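Local atomic coordinates of xylose isomerase-like TIM barrel domain-containing protein (Thermus thermophilus, PDB entry 3AYV), a protein that is of unknown function but binds zinc ions in a TIM barrel and may take part in protection against oxidative stress. Residues L61-P66 / L73-L78; L186-T191 / M220-R225; W199-G204 / E229-F234. All blocks are in the same frame, centred on the assembly; numbering follows the deposited sequence.

Overall arrangement
The chain is an eight-stranded parallel TIM barrel with zinc bound at the C-terminal mouth of its strands, and the three contacts sample it from rim to centre. Contact 2 joins strands 185-188 and 219-222 and supplies H187 and E223 to one zinc ion. Contact 3 lies just outside it, with centres about 9 Å apart, where the loop W199-G204 meets helix 229-240; the two touch through D190, whose N is 2.8 Å from W199 O. Contact 1 sits across the chain's centre, its own centre about 25 Å from that of contact 2 and about 34 Å from that of contact 3. Its L78 side chain is about 8 Å from that of H55, a ligand of a different zinc ion.

Contact 1: L61-P66 / L73-L78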
ATOM      1  N   LEU A  61       9.585 -10.955  -1.134  1.00 10.58           N
ATOM      2  CA  LEU A  61      10.601 -10.050  -1.653  1.00 10.63           C
ATOM      3  C   LEU A  61      11.244  -9.224  -0.542  1.00 10.86           C
ATOM      4  O   LEU A  61      10.598  -8.889   0.447  1.00 11.30           O
ATOM      5  CB  LEU A  61       9.985  -9.087  -2.686  1.00  9.98           C
ATOM      6  CG  LEU A  61       9.281  -9.783  -3.870  1.00 11.24           C
ATOM      7  CD1 LEU A  61       8.683  -8.758  -4.847  1.00 11.05           C
ATOM      8  CD2 LEU A  61      10.164 -10.773  -4.612  1.00  9.34           C
ATOM      9  N   ASP A  62      12.517  -8.876  -0.743  1.00  9.74           N
ATOM     10  CA  ASP A  62      13.247  -8.005   0.160  1.00  9.98           C
ATOM     11  C   ASP A  62      14.529  -7.544  -0.535  1.00  9.30           C
ATOM     12  O   ASP A  62      15.395  -8.375  -0.880  1.00  9.17           O
ATOM     13  CB  ASP A  62      13.587  -8.750   1.480  1.00  9.58           C
ATOM     14  CG  ASP A  62      14.308  -7.874   2.462  1.00 11.51           C
ATOM     15  OD1 ASP A  62      14.353  -6.638   2.252  1.00 11.54           O
ATOM     16  OD2 ASP A  62      14.844  -8.410   3.462  1.00 12.82           O
ATOM     17  N   LEU A  63      14.650  -6.228  -0.733  1.00  9.01           N
ATOM     18  CA  LEU A  63      15.877  -5.651  -1.290  1.00  9.49           C
ATOM     19  C   LEU A  63      17.122  -5.953  -0.432  1.00 10.34           C
ATOM     20  O   LEU A  63      18.256  -5.926  -0.939  1.00 10.76           O
ATOM     21  CB  LEU A  63      15.733  -4.129  -1.489  1.00 10.22           C
ATOM     22  CG  LEU A  63      14.756  -3.695  -2.596  1.00  8.90           C
ATOM     23  CD1 LEU A  63      14.611  -2.161  -2.558  1.00 10.96           C
ATOM     24  CD2 LEU A  63      15.288  -4.170  -3.983  1.00 12.33           C
ATOM     25  N   LEU A  64      16.893  -6.235   0.842  1.00  9.93           N
ATOM     26  CA  LEU A  64      17.979  -6.457   1.786  1.00  9.73           C
ATOM     27  C   LEU A  64      18.051  -7.929   2.203  1.00  9.66           C
ATOM     28  O   LEU A  64      18.686  -8.251   3.222  1.00 10.78           O
ATOM     29  CB  LEU A  64      17.792  -5.569   3.012  1.00  9.54           C
ATOM     30  CG  LEU A  64      17.716  -4.055   2.788  1.00 10.21           C
ATOM     31  CD1 LEU A  64      17.614  -3.442   4.165  1.00  9.92           C
ATOM     32  CD2 LEU A  64      18.973  -3.527   2.020  1.00  9.94           C
ATOM     33  N   SER A  65      17.395  -8.806   1.441  1.00  9.00           N
ATOM     34  CA  SER A  65      17.512 -10.251   1.682  1.00  9.96           C
ATOM     35  C   SER A  65      18.995 -10.713   1.763  1.00 10.89           C
ATOM     36  O   SER A  65      19.830 -10.305   0.933  1.00 10.52           O
ATOM     37  CB  SER A  65      16.856 -11.042   0.546  1.00  9.35           C
ATOM     38  OG  SER A  65      16.905 -12.450   0.849  1.00 10.95           O
ATOM     39  N   PRO A  66      19.311 -11.622   2.711  1.00 11.94           N
ATOM     40  CA  PRO A  66      20.661 -12.217   2.681  1.00 12.62           C
ATOM     41  C   PRO A  66      20.889 -13.097   1.450  1.00 12.42           C
ATOM     42  O   PRO A  66      22.045 -13.403   1.115  1.00 12.42           O
ATOM     43  CB  PRO A  66      20.726 -13.062   3.992  1.00 13.56           C
ATOM     44  CG  PRO A  66      19.280 -13.336   4.326  1.00 13.55           C
ATOM     45  CD  PRO A  66      18.527 -12.060   3.881  1.00 11.80           C
ATOM     46  N   LEU A  73      15.852 -10.466  -7.801  1.00 12.10           N
ATOM     47  CA  LEU A  73      14.448 -10.647  -8.170  1.00 12.11           C
ATOM     48  C   LEU A  73      13.565  -9.483  -7.673  1.00 11.53           C
ATOM     49  O   LEU A  73      12.689  -8.970  -8.418  1.00 10.56           O
ATOM     50  CB  LEU A  73      13.925 -11.983  -7.615  1.00 11.02           C
ATOM     51  CG  LEU A  73      12.439 -12.236  -7.912  1.00 13.16           C
ATOM     52  CD1 LEU A  73      12.114 -12.481  -9.430  1.00 14.11           C
ATOM     53  CD2 LEU A  73      11.906 -13.392  -7.052  1.00 13.96           C
ATOM     54  N   THR A  74      13.800  -9.079  -6.418  1.00 10.16           N
ATOM     55  CA  THR A  74      13.039  -7.991  -5.792  1.00 10.14           C
ATOM     56  C   THR A  74      13.199  -6.696  -6.599  1.00 10.97           C
ATOM     57  O   THR A  74      12.209  -6.027  -6.914  1.00 10.44           O
ATOM     58  CB  THR A  74      13.480  -7.742  -4.323  1.00  9.82           C
ATOM     59  OG1 THR A  74      13.279  -8.954  -3.574  1.00  9.56           O
ATOM     60  CG2 THR A  74      12.614  -6.662  -3.671  1.00 10.26           C
ATOM     61  N   LEU A  75      14.444  -6.370  -6.923  1.00 10.74           N
ATOM     62  CA  LEU A  75      14.695  -5.186  -7.741  1.00 12.03           C
ATOM     63  C   LEU A  75      13.971  -5.271  -9.088  1.00 11.98           C
ATOM     64  O   LEU A  75      13.284  -4.301  -9.468  1.00 12.21           O
ATOM     65  CB  LEU A  75      16.196  -4.930  -7.912  1.00 12.54           C
ATOM     66  CG  LEU A  75      16.575  -3.625  -8.631  1.00 14.30           C
ATOM     67  CD1 LEU A  75      15.998  -2.408  -7.878  1.00 12.12           C
ATOM     68  CD2 LEU A  75      18.111  -3.548  -8.744  1.00 16.15           C
ATOM     69  N   ARG A  76      14.087  -6.413  -9.778  1.00 12.22           N
ATOM     70  CA  ARG A  76      13.391  -6.613 -11.072  1.00 13.53           C
ATOM     71  C   ARG A  76      11.868  -6.475 -10.942  1.00 13.35           C
ATOM     72  O   ARG A  76      11.214  -5.820 -11.787  1.00 12.84           O
ATOM     73  CB  ARG A  76      13.774  -7.951 -11.733  1.00 13.38           C
ATOM     74  CG  ARG A  76      15.214  -8.034 -12.232  1.00 17.78           C
ATOM     75  CD  ARG A  76      15.511  -9.327 -13.065  1.00 23.33           C
ATOM     76  NE  ARG A  76      15.203 -10.615 -12.415  1.00 24.79           N
ATOM     77  CZ  ARG A  76      16.062 -11.308 -11.654  1.00 23.43           C
ATOM     78  NH1 ARG A  76      17.273 -10.838 -11.384  1.00 24.55           N
ATOM     79  NH2 ARG A  76      15.694 -12.464 -11.124  1.00 25.02           N
ATOM     80  N   ARG A  77      11.304  -7.059  -9.880  1.00 12.41           N
ATOM     81  CA  ARG A  77       9.864  -6.982  -9.609  1.00 12.91           C
ATOM     82  C   ARG A  77       9.366  -5.536  -9.383  1.00 13.65           C
ATOM     83  O   ARG A  77       8.290  -5.138  -9.917  1.00 13.58           O
ATOM     84  CB  ARG A  77       9.496  -7.848  -8.392  1.00 13.26           C
ATOM     85  CG  ARG A  77       9.555  -9.360  -8.657  1.00 13.52           C
ATOM     86  CD  ARG A  77       8.353  -9.815  -9.431  1.00 17.38           C
ATOM     87  NE  ARG A  77       8.271 -11.271  -9.617  1.00 16.49           N
ATOM     88  CZ  ARG A  77       8.385 -11.896 -10.781  1.00 18.44           C
ATOM     89  NH1 ARG A  77       8.627 -11.211 -11.902  1.00 19.95           N
ATOM     90  NH2 ARG A  77       8.240 -13.211 -10.831  1.00 16.82           N
ATOM     91  N   LEU A  78      10.103  -4.764  -8.574  1.00 12.46           N
ATOM     92  CA  LEU A  78       9.715  -3.386  -8.311  1.00 12.45           C
ATOM     93  C   LEU A  78       9.816  -2.510  -9.584  1.00 13.06           C
ATOM     94  O   LEU A  78       8.893  -1.758  -9.892  1.00 12.82           O
ATOM     95  CB  LEU A  78      10.557  -2.772  -7.184  1.00 12.63           C
ATOM     96  CG  LEU A  78      10.362  -3.466  -5.823  1.00 11.80           C
ATOM     97  CD1 LEU A  78      11.255  -2.784  -4.809  1.00 11.10           C
ATOM     98  CD2 LEU A  78       8.880  -3.378  -5.370  1.00 13.70           C
TER
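T74 turns its two branches toward different parts of the L61-P66 loop, which follows strand 52-55 of the TIM barrel and folds back against helix 68-87. With OG1 anti to the carbonyl carbon (chi1 -59°), the hydroxyl faces L61 and D62, while CG2 is left to meet L63. The backbone N of D62 donates to T74 OG1 at 2.9 Å along a bent path, 144° at the hydrogen, and the same hydroxyl is bonded to the carbonyl O of V70, one helical turn back. The side chains of L61 and T74 run antiparallel alongside each other, L61 CB lying 3.4 Å from T74 OG1. The two methyls of L61 then part: CD2 packs on L73 CD2 at 4.0 Å, and CD1 rests on R77 CB at 3.7 Å, each pair of side chains crossing at about a right angle. D62 points away from the helix; its OD1 accepts from L64 N, above the carboxylate plane, in an Asx turn and also forms a salt bridge with R111; the turn from D62 to S65 is of type I. L63 CD2 lies 3.7 Å from T74 CG2, and its other methyl, CD1, meets L78 CD1 tip to tip at 4.1 Å.

Contact 2: L186-T191 / M220-R225. With ZN (zinc ion), chain F.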
ATOM      1  N   LEU A 186      -3.845   6.009   2.641  1.00 14.99           N
ATOM      2  CA  LEU A 186      -4.258   5.137   3.737  1.00 16.24           C
ATOM      3  C   LEU A 186      -4.831   3.851   3.217  1.00 17.16           C
ATOM      4  O   LEU A 186      -5.624   3.850   2.265  1.00 18.20           O
ATOM      5  CB  LEU A 186      -5.247   5.831   4.688  1.00 17.52           C
ATOM      6  CG  LEU A 186      -4.486   6.822   5.574  1.00 19.76           C
ATOM      7  CD1 LEU A 186      -4.610   8.225   5.002  1.00 21.22           C
ATOM      8  CD2 LEU A 186      -4.888   6.743   7.060  1.00 22.63           C
ATOM      9  N   HIS A 187      -4.378   2.751   3.814  1.00 16.50           N
ATOM     10  CA  HIS A 187      -4.939   1.438   3.541  1.00 15.60           C
ATOM     11  C   HIS A 187      -5.918   1.129   4.652  1.00 14.91           C
ATOM     12  O   HIS A 187      -5.535   1.035   5.819  1.00 15.62           O
ATOM     13  CB  HIS A 187      -3.828   0.393   3.471  1.00 15.70           C
ATOM     14  CG  HIS A 187      -3.184   0.296   2.127  1.00 15.57           C
ATOM     15  ND1 HIS A 187      -2.252  -0.669   1.821  1.00 15.71           N
ATOM     16  CD2 HIS A 187      -3.358   1.020   0.993  1.00 15.69           C
ATOM     17  CE1 HIS A 187      -1.843  -0.512   0.572  1.00 17.97           C
ATOM     18  NE2 HIS A 187      -2.510   0.497   0.042  1.00 17.05           N
ATOM     19  N   LEU A 188      -7.189   1.001   4.283  1.00 14.11           N
ATOM     20  CA  LEU A 188      -8.270   0.899   5.265  1.00 13.63           C
ATOM     21  C   LEU A 188      -8.935  -0.457   5.282  1.00 12.91           C
ATOM     22  O   LEU A 188      -9.268  -1.001   4.234  1.00 13.21           O
ATOM     23  CB  LEU A 188      -9.338   1.945   4.982  1.00 13.68           C
ATOM     24  CG  LEU A 188      -8.881   3.415   5.038  1.00 14.20           C
ATOM     25  CD1 LEU A 188     -10.126   4.247   4.701  1.00 14.08           C
ATOM     26  CD2 LEU A 188      -8.379   3.757   6.417  1.00 14.49           C
ATOM     27  N   ASN A 189      -9.101  -0.982   6.487  1.00 13.52           N
ATOM     28  CA  ASN A 189      -9.910  -2.171   6.744  1.00 13.56           C
ATOM     29  C   ASN A 189      -9.991  -2.331   8.252  1.00 14.35           C
ATOM     30  O   ASN A 189      -9.504  -1.453   8.967  1.00 13.79           O
ATOM     31  CB  ASN A 189      -9.342  -3.419   6.029  1.00 13.79           C
ATOM     32  CG  ASN A 189      -7.901  -3.732   6.415  1.00 12.30           C
ATOM     33  OD1 ASN A 189      -7.497  -3.552   7.566  1.00 12.56           O
ATOM     34  ND2 ASN A 189      -7.118  -4.201   5.439  1.00 11.54           N
ATOM     35  N   ASP A 190     -10.612  -3.417   8.731  1.00 13.88           N
ATOM     36  CA  ASP A 190     -10.618  -3.698  10.153  1.00 14.30           C
ATOM     37  C   ASP A 190     -10.152  -5.130  10.449  1.00 14.72           C
ATOM     38  O   ASP A 190     -10.083  -5.981   9.559  1.00 14.32           O
ATOM     39  CB  ASP A 190     -11.992  -3.408  10.784  1.00 14.98           C
ATOM     40  CG  ASP A 190     -11.877  -2.783  12.169  1.00 15.82           C
ATOM     41  OD1 ASP A 190     -10.806  -2.898  12.808  1.00 15.53           O
ATOM     42  OD2 ASP A 190     -12.887  -2.230  12.672  1.00 18.63           O
ATOM     43  N   THR A 191      -9.825  -5.353  11.707  1.00 15.15           N
ATOM     44  CA  THR A 191      -9.230  -6.594  12.161  1.00 16.02           C
ATOM     45  C   THR A 191      -9.791  -6.891  13.550  1.00 16.51           C
ATOM     46  O   THR A 191     -10.219  -5.977  14.267  1.00 16.60           O
ATOM     47  CB  THR A 191      -7.688  -6.479  12.240  1.00 15.03           C
ATOM     48  OG1 THR A 191      -7.170  -7.613  12.957  1.00 17.10           O
ATOM     49  CG2 THR A 191      -7.247  -5.183  12.960  1.00 15.35           C
ATOM     50  N   MET A 220      -7.733   7.106   0.006  1.00 17.29           N
ATOM     51  CA  MET A 220      -8.059   5.986   0.868  1.00 17.49           C
ATOM     52  C   MET A 220      -8.356   4.757   0.022  1.00 16.90           C
ATOM     53  O   MET A 220      -9.125   4.827  -0.947  1.00 17.69           O
ATOM     54  CB  MET A 220      -9.233   6.343   1.760  1.00 17.58           C
ATOM     55  CG  MET A 220      -8.866   7.327   2.862  1.00 19.26           C
ATOM     56  SD  MET A 220     -10.345   7.961   3.630  1.00 20.91           S
ATOM     57  CE  MET A 220     -11.052   8.879   2.249  1.00 21.89           C
ATOM     58  N   VAL A 221      -7.713   3.641   0.372  1.00 15.13           N
ATOM     59  CA  VAL A 221      -7.851   2.414  -0.380  1.00 14.57           C
ATOM     60  C   VAL A 221      -8.553   1.412   0.531  1.00 14.31           C
ATOM     61  O   VAL A 221      -8.101   1.155   1.638  1.00 14.02           O
ATOM     62  CB  VAL A 221      -6.475   1.802  -0.788  1.00 14.68           C
ATOM     63  CG1 VAL A 221      -6.706   0.464  -1.529  1.00 13.48           C
ATOM     64  CG2 VAL A 221      -5.712   2.757  -1.684  1.00 14.60           C
ATOM     65  N   LEU A 222      -9.673   0.887   0.078  1.00 14.87           N
ATOM     66  CA  LEU A 222     -10.374  -0.139   0.826  1.00 15.82           C
ATOM     67  C   LEU A 222      -9.726  -1.482   0.507  1.00 15.70           C
ATOM     68  O   LEU A 222      -9.905  -2.044  -0.570  1.00 15.31           O
ATOM     69  CB  LEU A 222     -11.871  -0.150   0.485  1.00 15.79           C
ATOM     70  CG  LEU A 222     -12.570   1.185   0.771  1.00 17.18           C
ATOM     71  CD1 LEU A 222     -14.034   1.099   0.338  1.00 17.70           C
ATOM     72  CD2 LEU A 222     -12.471   1.531   2.261  1.00 17.01           C
ATOM     73  N   GLU A 223      -8.950  -1.969   1.464  1.00 16.95           N
ATOM     74  CA  GLU A 223      -8.260  -3.236   1.348  1.00 17.96           C
ATOM     75  C   GLU A 223      -9.122  -4.274   2.048  1.00 18.45           C
ATOM     76  O   GLU A 223      -8.809  -4.740   3.140  1.00 17.25           O
ATOM     77  CB  GLU A 223      -6.907  -3.100   2.000  1.00 19.14           C
ATOM     78  CG  GLU A 223      -6.000  -2.329   1.066  1.00 22.93           C
ATOM     79  CD  GLU A 223      -4.639  -2.838   1.106  1.00 28.90           C
ATOM     80  OE1 GLU A 223      -4.039  -3.095   0.018  1.00 30.12           O
ATOM     81  OE2 GLU A 223      -4.179  -2.970   2.260  1.00 31.01           O
ATOM     82  N   VAL A 224     -10.245  -4.575   1.409  1.00 19.29           N
ATOM     83  CA  VAL A 224     -11.325  -5.331   2.022  1.00 20.47           C
ATOM     84  C   VAL A 224     -11.645  -6.522   1.143  1.00 21.83           C
ATOM     85  O   VAL A 224     -11.798  -6.385  -0.081  1.00 21.33           O
ATOM     86  CB  VAL A 224     -12.578  -4.422   2.228  1.00 21.10           C
ATOM     87  CG1 VAL A 224     -13.798  -5.220   2.649  1.00 22.18           C
ATOM     88  CG2 VAL A 224     -12.293  -3.354   3.290  1.00 19.70           C
ATOM     89  N   ARG A 225     -11.758  -7.695   1.760  1.00 23.27           N
ATOM     90  CA  ARG A 225     -11.932  -8.910   0.987  1.00 26.25           C
ATOM     91  C   ARG A 225     -13.384  -9.276   0.743  1.00 27.44           C
ATOM     92  O   ARG A 225     -13.687 -10.088  -0.130  1.00 29.67           O
ATOM     93  CB  ARG A 225     -11.075 -10.050   1.552  1.00 26.59           C
ATOM     94  CG  ARG A 225      -9.601  -9.847   1.150  1.00 30.60           C
ATOM     95  CD  ARG A 225      -8.764 -11.123   1.236  1.00 36.17           C
ATOM     96  NE  ARG A 225      -8.249 -11.342   2.585  1.00 40.25           N
ATOM     97  CZ  ARG A 225      -7.051 -10.937   3.016  1.00 42.85           C
ATOM     98  NH1 ARG A 225      -6.214 -10.290   2.206  1.00 43.44           N
ATOM     99  NH2 ARG A 225      -6.685 -11.189   4.270  1.00 43.60           N
TER
HETATM  100 ZN    ZN F 256      -2.073  -2.501   3.392  1.00 71.78          ZN
HETATM  101  O   HOH W   1      -1.716  -3.738   1.217  1.00 27.13           O
HETATM  102  O   HOH W   2      -2.923  -4.766   3.473  1.00 20.80           O
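The imidazole of H187 carries the carboxylate of E223 over one face: E223 CD stands 3.3 Å above the ring plane, offset toward the rim, and the two planes are inclined by 34°. E223 CG lies over the same ring as a CH-pi contact, while V221 CB approaches H187 CD2 obliquely at 3.7 Å. A second flat group, the amide of N189, works in its own plane: with CG between the backbone N and the carbonyl carbon (chi1 57°), its ND2 donates to E223 O at 2.9 Å, on a lone pair in the carbonyl plane, and this bond ties together the loops after two strands. Those strands, 185-188 and 219-222, are the parallel seventh and eighth of the TIM barrel. V221 N bonds to L186 O, L188 N to V221 O and E223 N to L188 O. H187 and V221 share one face of the sheet. On the other lie L186, L188, M220 and L222, where L188 CD1 packs on M220 CB at 3.7 Å and L235 of helix 229-240 covers L188 and L222. Zinc binds H187 ND1 and E223 OE2, each at 2.4 Å, and E136 and D162 complete its protein ligands. H187 ND1 and E223 OE2 are 3.0 Å apart and are not hydrogen-bonded, since both bind the metal. H187 NE2 is hydrogen-bonded to E27, so the ring is held at both nitrogens. Two of the six zinc ligands are waters, which could in principle be exchanged; this is consistent with, but does not establish, the hydrolase chemistry generally assigned to the family.

Contact 3: W199-G204 / E229-F234; sequences WNLGRG and EASLAF
S231, in the first turn of helix 229-240, supplies a hydrogen bond between the helix and the W199-G204 loop. The backbone N of L201 donates to S231 OG at 2.9 Å, with 155° at the hydrogen, and the hydroxyl reaches the loop because it lies anti to its own carbonyl carbon (chi1 -63°). Further polar contacts set the loop in place from outside the helix: E226 accepts from N200 N and forms a salt bridge with R203, whose guanidinium NH2 lies 3.7 Å above the centre of the W199 ring. Packing on the F234 ring is of the CH-pi kind. L201 and F234 cross at about a right angle, and L201 CB sits over one face of the F234 ring, 4.0 Å from its centroid and nearest to CG at 3.7 Å. L201 CD1 continues along the ring to F234 CD1 at 3.8 Å. G202 CA comes obliquely to F234 CE2 at 3.9 Å; its positive phi, 95°, suits the third position of the type II turn from N200 to R203. A230 CB packs against the amide carbon CG of N200 at 3.9 Å. In this arrangement a long loop at the C-terminal mouth of a TIM barrel, joining strands 185-188 and 219-222 without an intervening helix, docks on the helix after the last strand; the same loop carries the zinc ligands D196 and H198.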
ATOM      1  N   TRP A 199     -11.321  -6.984   6.930  1.00 15.27           N
ATOM      2  CA  TRP A 199     -12.767  -6.833   7.075  1.00 16.17           C
ATOM      3  C   TRP A 199     -13.165  -5.396   6.762  1.00 16.62           C
ATOM      4  O   TRP A 199     -12.323  -4.488   6.782  1.00 15.74           O
ATOM      5  CB  TRP A 199     -13.197  -7.134   8.498  1.00 16.50           C
ATOM      6  CG  TRP A 199     -13.141  -8.587   8.933  1.00 18.09           C
ATOM      7  CD1 TRP A 199     -13.128  -9.709   8.135  1.00 20.19           C
ATOM      8  CD2 TRP A 199     -13.163  -9.055  10.285  1.00 17.63           C
ATOM      9  NE1 TRP A 199     -13.119 -10.847   8.926  1.00 17.13           N
ATOM     10  CE2 TRP A 199     -13.138 -10.469  10.245  1.00 18.95           C
ATOM     11  CE3 TRP A 199     -13.184  -8.416  11.532  1.00 20.02           C
ATOM     12  CZ2 TRP A 199     -13.147 -11.250  11.415  1.00 18.26           C
ATOM     13  CZ3 TRP A 199     -13.180  -9.194  12.694  1.00 19.26           C
ATOM     14  CH2 TRP A 199     -13.162 -10.590  12.622  1.00 19.53           C
ATOM     15  N   ASN A 200     -14.450  -5.194   6.482  1.00 16.29           N
ATOM     16  CA  ASN A 200     -15.016  -3.840   6.389  1.00 17.30           C
ATOM     17  C   ASN A 200     -14.814  -2.983   7.632  1.00 16.45           C
ATOM     18  O   ASN A 200     -14.786  -3.483   8.760  1.00 16.43           O
ATOM     19  CB  ASN A 200     -16.533  -3.922   6.113  1.00 17.76           C
ATOM     20  CG  ASN A 200     -16.841  -4.154   4.653  1.00 18.34           C
ATOM     21  OD1 ASN A 200     -17.527  -5.109   4.289  1.00 24.80           O
ATOM     22  ND2 ASN A 200     -16.345  -3.287   3.809  1.00 17.12           N
ATOM     23  N   LEU A 201     -14.691  -1.676   7.419  1.00 17.13           N
ATOM     24  CA  LEU A 201     -14.646  -0.713   8.526  1.00 17.12           C
ATOM     25  C   LEU A 201     -15.876  -0.937   9.397  1.00 18.11           C
ATOM     26  O   LEU A 201     -16.940  -1.232   8.864  1.00 18.24           O
ATOM     27  CB  LEU A 201     -14.655   0.711   7.973  1.00 16.52           C
ATOM     28  CG  LEU A 201     -13.508   1.071   7.022  1.00 16.89           C
ATOM     29  CD1 LEU A 201     -13.606   2.562   6.604  1.00 18.75           C
ATOM     30  CD2 LEU A 201     -12.163   0.758   7.699  1.00 15.18           C
ATOM     31  N   GLY A 202     -15.712  -0.844  10.709  1.00 18.79           N
ATOM     32  CA  GLY A 202     -16.824  -1.022  11.656  1.00 21.65           C
ATOM     33  C   GLY A 202     -16.937  -2.445  12.199  1.00 22.65           C
ATOM     34  O   GLY A 202     -17.645  -2.675  13.185  1.00 24.25           O
ATOM     35  N   ARG A 203     -16.218  -3.391  11.595  1.00 22.67           N
ATOM     36  CA  ARG A 203     -16.369  -4.817  11.935  1.00 22.81           C
ATOM     37  C   ARG A 203     -15.394  -5.311  13.007  1.00 22.12           C
ATOM     38  O   ARG A 203     -15.557  -6.416  13.534  1.00 22.34           O
ATOM     39  CB  ARG A 203     -16.269  -5.700  10.687  1.00 23.71           C
ATOM     40  CG  ARG A 203     -17.435  -5.574   9.684  1.00 27.73           C
ATOM     41  CD  ARG A 203     -17.666  -6.914   8.939  1.00 33.43           C
ATOM     42  NE  ARG A 203     -17.481  -8.017   9.873  1.00 38.16           N
ATOM     43  CZ  ARG A 203     -16.994  -9.228   9.598  1.00 36.80           C
ATOM     44  NH1 ARG A 203     -16.631  -9.583   8.375  1.00 38.65           N
ATOM     45  NH2 ARG A 203     -16.873 -10.090  10.582  1.00 34.99           N
ATOM     46  N   GLY A 204     -14.403  -4.496  13.350  1.00 20.76           N
ATOM     47  CA  GLY A 204     -13.330  -4.969  14.211  1.00 20.48           C
ATOM     48  C   GLY A 204     -13.030  -4.008  15.329  1.00 20.12           C
ATOM     49  O   GLY A 204     -13.922  -3.324  15.836  1.00 20.15           O
ATOM     50  N   GLU A 229     -19.155  -2.152   0.206  1.00 24.53           N
ATOM     51  CA  GLU A 229     -20.149  -1.096   0.449  1.00 24.54           C
ATOM     52  C   GLU A 229     -20.208  -0.630   1.898  1.00 23.66           C
ATOM     53  O   GLU A 229     -20.274   0.579   2.146  1.00 24.01           O
ATOM     54  CB  GLU A 229     -21.556  -1.446  -0.041  1.00 25.10           C
ATOM     55  CG  GLU A 229     -22.420  -0.191  -0.111  1.00 28.16           C
ATOM     56  CD  GLU A 229     -23.839  -0.458  -0.491  1.00 34.57           C
ATOM     57  OE1 GLU A 229     -24.072  -1.283  -1.393  1.00 36.07           O
ATOM     58  OE2 GLU A 229     -24.725   0.181   0.118  1.00 38.94           O
ATOM     59  N   ALA A 230     -20.195  -1.554   2.854  1.00 22.72           N
ATOM     60  CA  ALA A 230     -20.277  -1.152   4.259  1.00 21.64           C
ATOM     61  C   ALA A 230     -19.154  -0.180   4.669  1.00 21.41           C
ATOM     62  O   ALA A 230     -19.363   0.692   5.510  1.00 20.77           O
ATOM     63  CB  ALA A 230     -20.288  -2.367   5.181  1.00 22.49           C
ATOM     64  N   SER A 231     -17.967  -0.332   4.081  1.00 21.07           N
ATOM     65  CA  SER A 231     -16.864   0.597   4.394  1.00 20.53           C
ATOM     66  C   SER A 231     -17.093   1.980   3.789  1.00 20.89           C
ATOM     67  O   SER A 231     -16.810   2.993   4.428  1.00 19.75           O
ATOM     68  CB  SER A 231     -15.503   0.053   3.933  1.00 20.59           C
ATOM     69  OG  SER A 231     -15.209  -1.141   4.621  1.00 19.18           O
ATOM     70  N   LEU A 232     -17.584   2.018   2.554  1.00 21.41           N
ATOM     71  CA  LEU A 232     -17.914   3.294   1.924  1.00 22.76           C
ATOM     72  C   LEU A 232     -18.971   4.065   2.742  1.00 23.15           C
ATOM     73  O   LEU A 232     -18.848   5.286   2.960  1.00 22.99           O
ATOM     74  CB  LEU A 232     -18.331   3.062   0.469  1.00 22.99           C
ATOM     75  CG  LEU A 232     -18.509   4.302  -0.411  1.00 25.28           C
ATOM     76  CD1 LEU A 232     -17.337   5.325  -0.263  1.00 25.66           C
ATOM     77  CD2 LEU A 232     -18.713   3.860  -1.868  1.00 25.37           C
ATOM     78  N   ALA A 233     -19.981   3.334   3.223  1.00 23.99           N
ATOM     79  CA  ALA A 233     -21.029   3.880   4.085  1.00 24.01           C
ATOM     80  C   ALA A 233     -20.485   4.366   5.426  1.00 23.89           C
ATOM     81  O   ALA A 233     -20.939   5.390   5.948  1.00 23.42           O
ATOM     82  CB  ALA A 233     -22.158   2.840   4.301  1.00 24.91           C
ATOM     83  N   PHE A 234     -19.517   3.629   5.989  1.00 23.07           N
ATOM     84  CA  PHE A 234     -18.801   4.067   7.192  1.00 22.37           C
ATOM     85  C   PHE A 234     -18.098   5.418   6.913  1.00 22.22           C
ATOM     86  O   PHE A 234     -18.209   6.360   7.715  1.00 22.13           O
ATOM     87  CB  PHE A 234     -17.772   2.989   7.634  1.00 21.79           C
ATOM     88  CG  PHE A 234     -17.111   3.261   8.975  1.00 21.56           C
ATOM     89  CD1 PHE A 234     -16.057   4.177   9.086  1.00 21.19           C
ATOM     90  CD2 PHE A 234     -17.527   2.588  10.119  1.00 20.23           C
ATOM     91  CE1 PHE A 234     -15.447   4.423  10.325  1.00 20.70           C
ATOM     92  CE2 PHE A 234     -16.922   2.824  11.370  1.00 20.59           C
ATOM     93  CZ  PHE A 234     -15.881   3.742  11.468  1.00 22.78           C
TER